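Local coordinates for protein 5-carboxymethyl-2-hydroxymuconate semialdehyde dehydrogenase (Thermus thermophilus, PDB 2D4E) that probably catalyses the NAD-dependent oxidation of 5-carboxymethyl-2-hydroxymuconate semialdehyde to the corresponding acid, as an enzyme of the aldehyde dehydrogenase family, at residues Gln78-Thr83 / Pro219-Leu224; Ser179-Ala184 / Arg484-Thr489; Ala232-Val237 / Met258-Asp263. All blocks are in the same frame, centred on the assembly; numbering follows the deposited sequence.

Contact 1: Gln78-Thr83 / Pro219-Leu224; sequences QRWSRT and PGVFNL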
# COMPACT_ATOMS: atom_id res chain seq x y z
N GLN C 78 -8.67 3.79 28.48
CA GLN C 78 -9.47 2.58 28.39
C GLN C 78 -10.74 2.80 27.56
O GLN C 78 -11.02 2.03 26.64
CB GLN C 78 -9.84 2.08 29.79
CG GLN C 78 -8.74 2.30 30.84
CD GLN C 78 -7.38 1.76 30.41
OE1 GLN C 78 -7.23 0.57 30.11
NE2 GLN C 78 -6.38 2.63 30.39
N ARG C 79 -11.50 3.84 27.89
CA ARG C 79 -12.75 4.15 27.18
C ARG C 79 -12.55 4.88 25.86
O ARG C 79 -13.25 4.61 24.88
CB ARG C 79 -13.67 5.00 28.06
CG ARG C 79 -14.17 4.34 29.34
CD ARG C 79 -15.08 5.30 30.10
NE ARG C 79 -14.41 6.56 30.43
CZ ARG C 79 -13.49 6.70 31.37
NH1 ARG C 79 -13.11 5.66 32.11
NH2 ARG C 79 -12.92 7.89 31.59
N TRP C 80 -11.61 5.82 25.82
CA TRP C 80 -11.37 6.60 24.61
C TRP C 80 -10.87 5.74 23.45
O TRP C 80 -11.34 5.88 22.32
CB TRP C 80 -10.37 7.72 24.89
CG TRP C 80 -10.08 8.59 23.70
CD1 TRP C 80 -8.90 8.66 23.00
CD2 TRP C 80 -10.98 9.51 23.06
NE1 TRP C 80 -9.01 9.58 21.98
CE2 TRP C 80 -10.27 10.11 21.99
CE3 TRP C 80 -12.31 9.88 23.30
CZ2 TRP C 80 -10.86 11.07 21.16
CZ3 TRP C 80 -12.89 10.84 22.47
CH2 TRP C 80 -12.16 11.42 21.41
N SER C 81 -9.94 4.84 23.74
CA SER C 81 -9.39 3.97 22.70
C SER C 81 -10.40 2.94 22.19
O SER C 81 -10.11 2.19 21.26
CB SER C 81 -8.15 3.24 23.23
OG SER C 81 -8.49 2.33 24.26
N ARG C 82 -11.59 2.91 22.79
CA ARG C 82 -12.61 1.96 22.36
C ARG C 82 -13.83 2.67 21.78
O ARG C 82 -14.79 2.03 21.35
CB ARG C 82 -13.04 1.06 23.52
CG ARG C 82 -11.90 0.24 24.09
CD ARG C 82 -12.35 -0.71 25.20
NE ARG C 82 -11.20 -1.27 25.91
CZ ARG C 82 -10.25 -2.01 25.35
NH1 ARG C 82 -10.30 -2.29 24.05
NH2 ARG C 82 -9.23 -2.45 26.07
N THR C 83 -13.79 4.00 21.77
CA THR C 83 -14.89 4.78 21.21
C THR C 83 -14.92 4.47 19.72
O THR C 83 -13.90 4.09 19.14
CB THR C 83 -14.66 6.28 21.38
OG1 THR C 83 -13.40 6.62 20.77
CG2 THR C 83 -14.63 6.66 22.85
N PRO C 219 -13.84 13.66 29.95
CA PRO C 219 -12.85 14.05 30.96
C PRO C 219 -11.63 13.15 30.91
O PRO C 219 -11.76 11.93 30.85
CB PRO C 219 -13.61 13.89 32.28
CG PRO C 219 -15.05 14.01 31.88
CD PRO C 219 -15.11 13.25 30.59
N GLY C 220 -10.45 13.74 30.96
CA GLY C 220 -9.23 12.96 30.95
C GLY C 220 -8.62 12.70 29.59
O GLY C 220 -7.44 12.39 29.48
N VAL C 221 -9.43 12.81 28.53
CA VAL C 221 -8.92 12.57 27.19
C VAL C 221 -7.83 13.57 26.83
O VAL C 221 -6.81 13.20 26.26
CB VAL C 221 -10.06 12.61 26.16
CG1 VAL C 221 -9.50 12.51 24.74
CG2 VAL C 221 -11.02 11.45 26.42
N PHE C 222 -8.05 14.84 27.16
CA PHE C 222 -7.04 15.87 26.89
C PHE C 222 -6.70 16.64 28.17
O PHE C 222 -7.57 17.21 28.82
CB PHE C 222 -7.52 16.85 25.81
CG PHE C 222 -6.57 18.00 25.59
CD1 PHE C 222 -6.72 19.19 26.29
CD2 PHE C 222 -5.49 17.87 24.71
CE1 PHE C 222 -5.81 20.24 26.12
CE2 PHE C 222 -4.58 18.91 24.53
CZ PHE C 222 -4.74 20.10 25.24
N ASN C 223 -5.41 16.65 28.51
CA ASN C 223 -4.94 17.33 29.71
C ASN C 223 -3.83 18.30 29.37
O ASN C 223 -3.05 18.09 28.44
CB ASN C 223 -4.42 16.32 30.71
CG ASN C 223 -5.44 15.25 31.02
OD1 ASN C 223 -6.23 15.38 31.96
ND2 ASN C 223 -5.45 14.20 30.20
N LEU C 224 -3.75 19.37 30.15
CA LEU C 224 -2.75 20.40 29.95
C LEU C 224 -2.04 20.76 31.25
O LEU C 224 -2.67 20.96 32.28
CB LEU C 224 -3.41 21.65 29.38
CG LEU C 224 -2.63 22.96 29.54
CD1 LEU C 224 -1.35 22.90 28.71
CD2 LEU C 224 -3.50 24.13 29.11

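Contact 2: Ser179-Ala184 / Arg484-Thr489; sequences STWRIA and RREGGT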
# COMPACT_ATOMS: atom_id res chain seq x y z
N SER C 179 1.23 22.37 18.31
CA SER C 179 0.66 21.47 19.31
C SER C 179 -0.47 20.67 18.68
O SER C 179 -0.57 19.47 18.90
CB SER C 179 0.16 22.25 20.54
OG SER C 179 -0.95 23.08 20.22
N THR C 180 -1.31 21.33 17.89
CA THR C 180 -2.43 20.65 17.23
C THR C 180 -1.92 19.65 16.20
O THR C 180 -2.61 18.70 15.86
CB THR C 180 -3.39 21.64 16.54
OG1 THR C 180 -2.69 22.40 15.54
CG2 THR C 180 -4.00 22.59 17.57
N TRP C 181 -0.70 19.88 15.70
CA TRP C 181 -0.07 19.00 14.73
C TRP C 181 0.09 17.59 15.33
O TRP C 181 0.07 16.59 14.61
CB TRP C 181 1.32 19.55 14.35
CG TRP C 181 2.10 18.72 13.35
CD1 TRP C 181 3.38 18.25 13.50
CD2 TRP C 181 1.67 18.29 12.05
NE1 TRP C 181 3.77 17.56 12.38
CE2 TRP C 181 2.74 17.57 11.47
CE3 TRP C 181 0.49 18.45 11.31
CZ2 TRP C 181 2.67 17.01 10.19
CZ3 TRP C 181 0.41 17.89 10.04
CH2 TRP C 181 1.49 17.18 9.49
N ARG C 182 0.25 17.52 16.65
CA ARG C 182 0.43 16.24 17.34
C ARG C 182 -0.85 15.77 18.03
O ARG C 182 -1.15 14.56 18.08
CB ARG C 182 1.54 16.37 18.38
CG ARG C 182 2.82 17.01 17.85
CD ARG C 182 3.56 16.11 16.87
NE ARG C 182 4.98 16.44 16.88
CZ ARG C 182 5.96 15.56 16.72
NH1 ARG C 182 5.68 14.28 16.50
NH2 ARG C 182 7.23 15.97 16.76
N ILE C 183 -1.60 16.72 18.59
CA ILE C 183 -2.83 16.42 19.28
C ILE C 183 -3.88 15.79 18.37
O ILE C 183 -4.51 14.80 18.73
CB ILE C 183 -3.44 17.70 19.90
CG1 ILE C 183 -2.46 18.29 20.92
CG2 ILE C 183 -4.79 17.39 20.53
CD1 ILE C 183 -2.82 19.71 21.37
N ALA C 184 -4.05 16.36 17.19
CA ALA C 184 -5.03 15.86 16.24
C ALA C 184 -4.81 14.38 15.89
O ALA C 184 -5.73 13.57 16.01
CB ALA C 184 -5.01 16.72 14.97
N ARG C 484 11.43 9.52 12.93
CA ARG C 484 10.00 9.23 12.80
C ARG C 484 9.39 10.25 11.86
O ARG C 484 10.03 11.24 11.48
CB ARG C 484 9.29 9.31 14.15
CG ARG C 484 9.86 8.40 15.22
CD ARG C 484 9.17 7.07 15.21
NE ARG C 484 9.55 6.25 16.35
CZ ARG C 484 9.06 5.03 16.58
NH1 ARG C 484 8.18 4.52 15.73
NH2 ARG C 484 9.46 4.33 17.63
N ARG C 485 8.13 10.03 11.49
CA ARG C 485 7.45 10.95 10.60
C ARG C 485 6.02 11.23 11.05
O ARG C 485 5.40 10.42 11.73
CB ARG C 485 7.43 10.37 9.18
CG ARG C 485 8.80 10.22 8.54
CD ARG C 485 9.33 11.54 8.01
NE ARG C 485 10.65 11.37 7.39
CZ ARG C 485 11.80 11.36 8.06
NH1 ARG C 485 11.82 11.52 9.38
NH2 ARG C 485 12.94 11.17 7.41
N GLU C 486 5.53 12.41 10.67
CA GLU C 486 4.17 12.83 10.95
C GLU C 486 3.53 13.02 9.57
O GLU C 486 4.25 13.09 8.56
CB GLU C 486 4.14 14.17 11.71
CG GLU C 486 4.48 14.09 13.19
CD GLU C 486 3.41 13.37 14.01
OE1 GLU C 486 2.30 13.13 13.50
OE2 GLU C 486 3.68 13.05 15.19
N GLY C 487 2.21 13.10 9.52
CA GLY C 487 1.53 13.29 8.25
C GLY C 487 0.75 12.07 7.78
O GLY C 487 1.33 11.02 7.50
N GLY C 488 -0.57 12.22 7.68
CA GLY C 488 -1.43 11.13 7.23
C GLY C 488 -1.15 9.75 7.82
O GLY C 488 -1.07 9.59 9.04
N THR C 489 -1.00 8.76 6.95
CA THR C 489 -0.74 7.39 7.38
C THR C 489 0.63 7.20 8.03
O THR C 489 0.82 6.27 8.80
CB THR C 489 -0.86 6.42 6.19
OG1 THR C 489 0.08 6.79 5.17
CG2 THR C 489 -2.25 6.46 5.61
O HOH W 1 0.87 15.18 12.19

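Contact 3: Ala232-Val237 / Met258-Asp263; sequences AGAALV and MRNAAD. With NAD (nicotinamide-adenine-dinucleotide), chain K.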
# COMPACT_ATOMS: atom_id res chain seq x y z
N ALA C 232 7.85 20.71 34.78
CA ALA C 232 6.71 19.98 34.22
C ALA C 232 7.14 19.10 33.04
O ALA C 232 6.68 17.96 32.91
CB ALA C 232 5.64 20.97 33.77
N GLY C 233 8.01 19.62 32.19
CA GLY C 233 8.47 18.85 31.04
C GLY C 233 9.14 17.54 31.42
O GLY C 233 8.73 16.47 30.98
N ALA C 234 10.20 17.63 32.21
CA ALA C 234 10.93 16.44 32.63
C ALA C 234 10.05 15.48 33.42
O ALA C 234 10.26 14.27 33.36
CB ALA C 234 12.15 16.83 33.45
N ALA C 235 9.08 16.00 34.16
CA ALA C 235 8.20 15.13 34.94
C ALA C 235 7.31 14.31 34.00
O ALA C 235 7.02 13.15 34.26
CB ALA C 235 7.34 15.95 35.90
N LEU C 236 6.88 14.93 32.91
CA LEU C 236 6.03 14.24 31.94
C LEU C 236 6.84 13.14 31.23
O LEU C 236 6.35 12.03 31.04
CB LEU C 236 5.47 15.24 30.91
CG LEU C 236 4.60 14.68 29.77
CD1 LEU C 236 3.48 13.82 30.33
CD2 LEU C 236 4.04 15.82 28.94
N VAL C 237 8.07 13.46 30.86
CA VAL C 237 8.92 12.49 30.19
C VAL C 237 9.20 11.29 31.10
O VAL C 237 9.28 10.15 30.63
CB VAL C 237 10.27 13.12 29.77
CG1 VAL C 237 11.19 12.06 29.18
CG2 VAL C 237 10.01 14.22 28.75
N MET C 258 15.45 11.94 25.52
CA MET C 258 15.63 10.53 25.21
C MET C 258 16.30 9.82 26.37
O MET C 258 15.92 8.71 26.74
CB MET C 258 16.48 10.37 23.94
CG MET C 258 16.63 8.93 23.49
SD MET C 258 17.47 8.75 21.90
CE MET C 258 17.75 6.97 21.86
N ARG C 259 17.30 10.47 26.96
CA ARG C 259 18.04 9.89 28.08
C ARG C 259 17.09 9.61 29.24
O ARG C 259 17.15 8.55 29.86
CB ARG C 259 19.14 10.86 28.53
CG ARG C 259 20.16 10.27 29.49
CD ARG C 259 21.30 11.25 29.75
NE ARG C 259 22.03 11.59 28.52
CZ ARG C 259 22.13 12.81 28.00
NH1 ARG C 259 21.55 13.85 28.60
NH2 ARG C 259 22.82 13.00 26.88
N ASN C 260 16.21 10.57 29.53
CA ASN C 260 15.24 10.46 30.60
C ASN C 260 14.16 9.43 30.25
O ASN C 260 13.67 8.70 31.12
CB ASN C 260 14.61 11.84 30.83
CG ASN C 260 13.59 11.86 31.96
OD1 ASN C 260 12.92 12.88 32.20
ND2 ASN C 260 13.46 10.74 32.67
N ALA C 261 13.80 9.36 28.98
CA ALA C 261 12.78 8.43 28.51
C ALA C 261 13.20 6.96 28.56
O ALA C 261 12.36 6.06 28.58
CB ALA C 261 12.37 8.80 27.09
N ALA C 262 14.51 6.72 28.59
CA ALA C 262 15.04 5.36 28.62
C ALA C 262 14.58 4.52 29.80
O ALA C 262 14.46 3.30 29.69
CB ALA C 262 16.56 5.40 28.56
N ASP C 263 14.33 5.15 30.94
CA ASP C 263 13.92 4.42 32.13
C ASP C 263 12.62 3.63 31.95
O ASP C 263 12.39 2.63 32.63
CB ASP C 263 13.78 5.37 33.32
CG ASP C 263 15.10 6.05 33.68
OD1 ASP C 263 16.11 5.34 33.87
OD2 ASP C 263 15.12 7.30 33.78
PA NAD K . 13.16 23.78 23.66
O1A NAD K . 13.92 24.21 24.83
O2A NAD K . 13.58 22.44 23.20
O5B NAD K . 11.56 23.70 23.91
C5B NAD K . 10.68 22.63 23.44
C4B NAD K . 9.93 22.08 24.64
O4B NAD K . 10.93 21.38 25.40
C3B NAD K . 9.39 23.17 25.62
O3B NAD K . 7.98 22.98 25.85
C2B NAD K . 10.26 22.96 26.87
O2B NAD K . 9.59 23.29 28.10
C1B NAD K . 10.63 21.50 26.74
N9A NAD K . 11.83 21.16 27.50
C8A NAD K . 13.00 21.87 27.65
N7A NAD K . 13.91 21.26 28.44
C5A NAD K . 13.26 20.08 28.80
C6A NAD K . 13.67 18.96 29.63
N6A NAD K . 14.86 18.91 30.23
N1A NAD K . 12.75 17.93 29.77
C2A NAD K . 11.52 18.00 29.14
N3A NAD K . 11.06 18.98 28.37
C4A NAD K . 11.97 19.99 28.23
O3 NAD K . 13.34 24.84 22.59
PN NAD K . 12.47 25.88 21.77
O1N NAD K . 13.11 27.19 21.97
O2N NAD K . 11.06 25.77 22.20
O5D NAD K . 12.87 25.27 20.40
C5D NAD K . 12.87 25.89 19.14
C4D NAD K . 13.44 24.72 18.40
O4D NAD K . 12.42 23.80 17.96
C3D NAD K . 14.37 25.03 17.24
O3D NAD K . 15.61 24.30 17.31
C2D NAD K . 13.49 24.65 16.05
O2D NAD K . 14.29 24.31 14.90
C1D NAD K . 12.69 23.50 16.62
N1N NAD K . 11.44 23.23 15.89
C2N NAD K . 11.51 22.08 15.11
C3N NAD K . 10.38 21.77 14.37
C7N NAD K . 10.33 20.55 13.46
O7N NAD K . 9.30 20.33 12.85
N7N NAD K . 11.40 19.75 13.35
C4N NAD K . 9.17 22.62 14.42
C5N NAD K . 9.25 23.76 15.26
C6N NAD K . 10.33 24.13 16.01
O HOH W 2 10.77 7.95 31.32

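Contact 1: Gln78-Thr83 / Pro219-Leu224
V221 lays a methyl group on the indole of W80, joining the end of helix 63-80 to the turn that leads into strand 222-224. That strand belongs to the parallel sheet of the Rossmann-like NAD-binding domain of the aldehyde dehydrogenase fold.

The apolar contact is a CH-pi interaction supported by ordinary packing. V221 CG1 stands 3.8 Å from the centroid of the five-membered ring of W80, only 15° off the ring normal, while V221 CG2 reaches the six-membered ring, 3.7 Å from W80 CE3. CG of W80 lies trans to the backbone N (chi1 -179°), which carries the indole toward V221, and chi2 of -112° turns its face to the valine. A branched residue suits this place because one methyl can sit over the face while the other packs beside CE3. L187 of helix 175-188 packs against both side chains.

Electrostatics add little across the contact. R79 brings the edge of its guanidinium near P219, but R79 NH2 and P219 O are 4.3 Å apart, too far for a hydrogen bond. The firm partner of this arginine is E75, one helical turn back, with which it forms a salt bridge.

Hydrogen bonds shape each segment separately. A type I turn from W80 to T83 ends the helical run, and the W80 carbonyl accepts from both the backbone N and the hydroxyl of T83, with T83 OG1 2.7 Å from W80 O. This places the hydroxyl off the ring face opposite V221. In the other turn, G220 has a positive phi at which a beta carbon would strike the P219 carbonyl. N223 ND2 donates to G220 O over 2.8 Å, approaching from above the carbonyl plane.

Contact 2: Ser179-Ala184 / Arg484-Thr489
E486 lies alongside the indole of W181 and ends against the guanidinium of R182, tying helix 175-188 to the loop before helix 488-495. Its CB meets the indole obliquely, 3.5 Å from both W181 NE1 and W181 CZ2; just beyond, G487 runs past the six-membered ring with no side chain in the way. CG is still beside the indole, 3.6 Å from W181 NE1. There the chain bends (chi2 -69°), steering the carboxylate from the ring toward the arginine. OE2 takes the salt bridge: R182 NH1 comes within 2.7 Å of E486 OE2 on its anti side. The bond is bent, and the guanidinium and carboxylate planes stand 81° apart, so this is a single-oxygen grip and not a paired, coplanar one. Y495 OH also bonds to OE2. The other oxygen, OE1, receives a water 2.8 Å from E486 OE1, which also donates to W181 O and sits 3.0 Å above the indole plane, over its centre.

E271 complements it, accepting from W181 NE1 and making a salt bridge with R182 NH2. The buried arginine is thus shared by two glutamates. With donors on both oxygens, the E486 carboxylate is held against rotation, and the network links the two segments close to the NAD site through charge and ordered water as well as packing on the indole.

Contact 3: Ala232-Val237 / Met258-Asp263
V237 of helix 229-238 is met by N260 and A261 of helix 251-261. The two helices lie on the same face of the Rossmann-like parallel sheet, one before and one after strand 244-248, and V237 and A261 both touch L245 of that strand.

Along the second helix, M258 and R259 turn from V237 to a neighbouring subunit, where M258 packs on K266 and R259 forms a salt bridge with D263, both of that subunit. N260 faces the other way: with its CG trans to the backbone N (chi1 -179°), the side chain reaches across V237 toward the backbone of A234. N260 CB is 3.8 Å from V237 CG1, and N260 CG 3.7 Å from the same methyl. A water bridges the backbones, donating to V237 O at 2.7 Å and to N260 O. Replacing this asparagine with an alanine removes the amide group, which is likely to leave a gap beside V237 CG1 and to deprive A234 of its neighbour from this helix. A261 is small enough to let the helices approach, its CB 4.0 Å from V237 CG1. D263 then returns the salt bridge to R259 of the same neighbouring subunit.

The first helix also borders the adenine of NAD. At G233 a beta carbon would collide with the base, and V237 CG2 lies 4.1 Å from NAD C2A.

In the fold
All three contacts pack on or around the Rossmann-like parallel sheet and its helices. Contact 2 is the deepest, its centre about 10 Å from that of the chain, and relies on buried charge and water; contact 1, about 24 Å out, is a hydrophobic seam with exposed residues at its margin. Contact 3 is intermediate, combining small apolar groups with an asparagine and a bridging water beside the adenine. Contacts 1 and 2 touch directly, F222 CE2 packing 3.7 Å from I183 CD1, and helix 175-188 serves both, through L187 in contact 1. Helix 229-238 of contact 3 follows strand 222-224 after a short loop. All three reach one neighbouring subunit, contact 1 through R82.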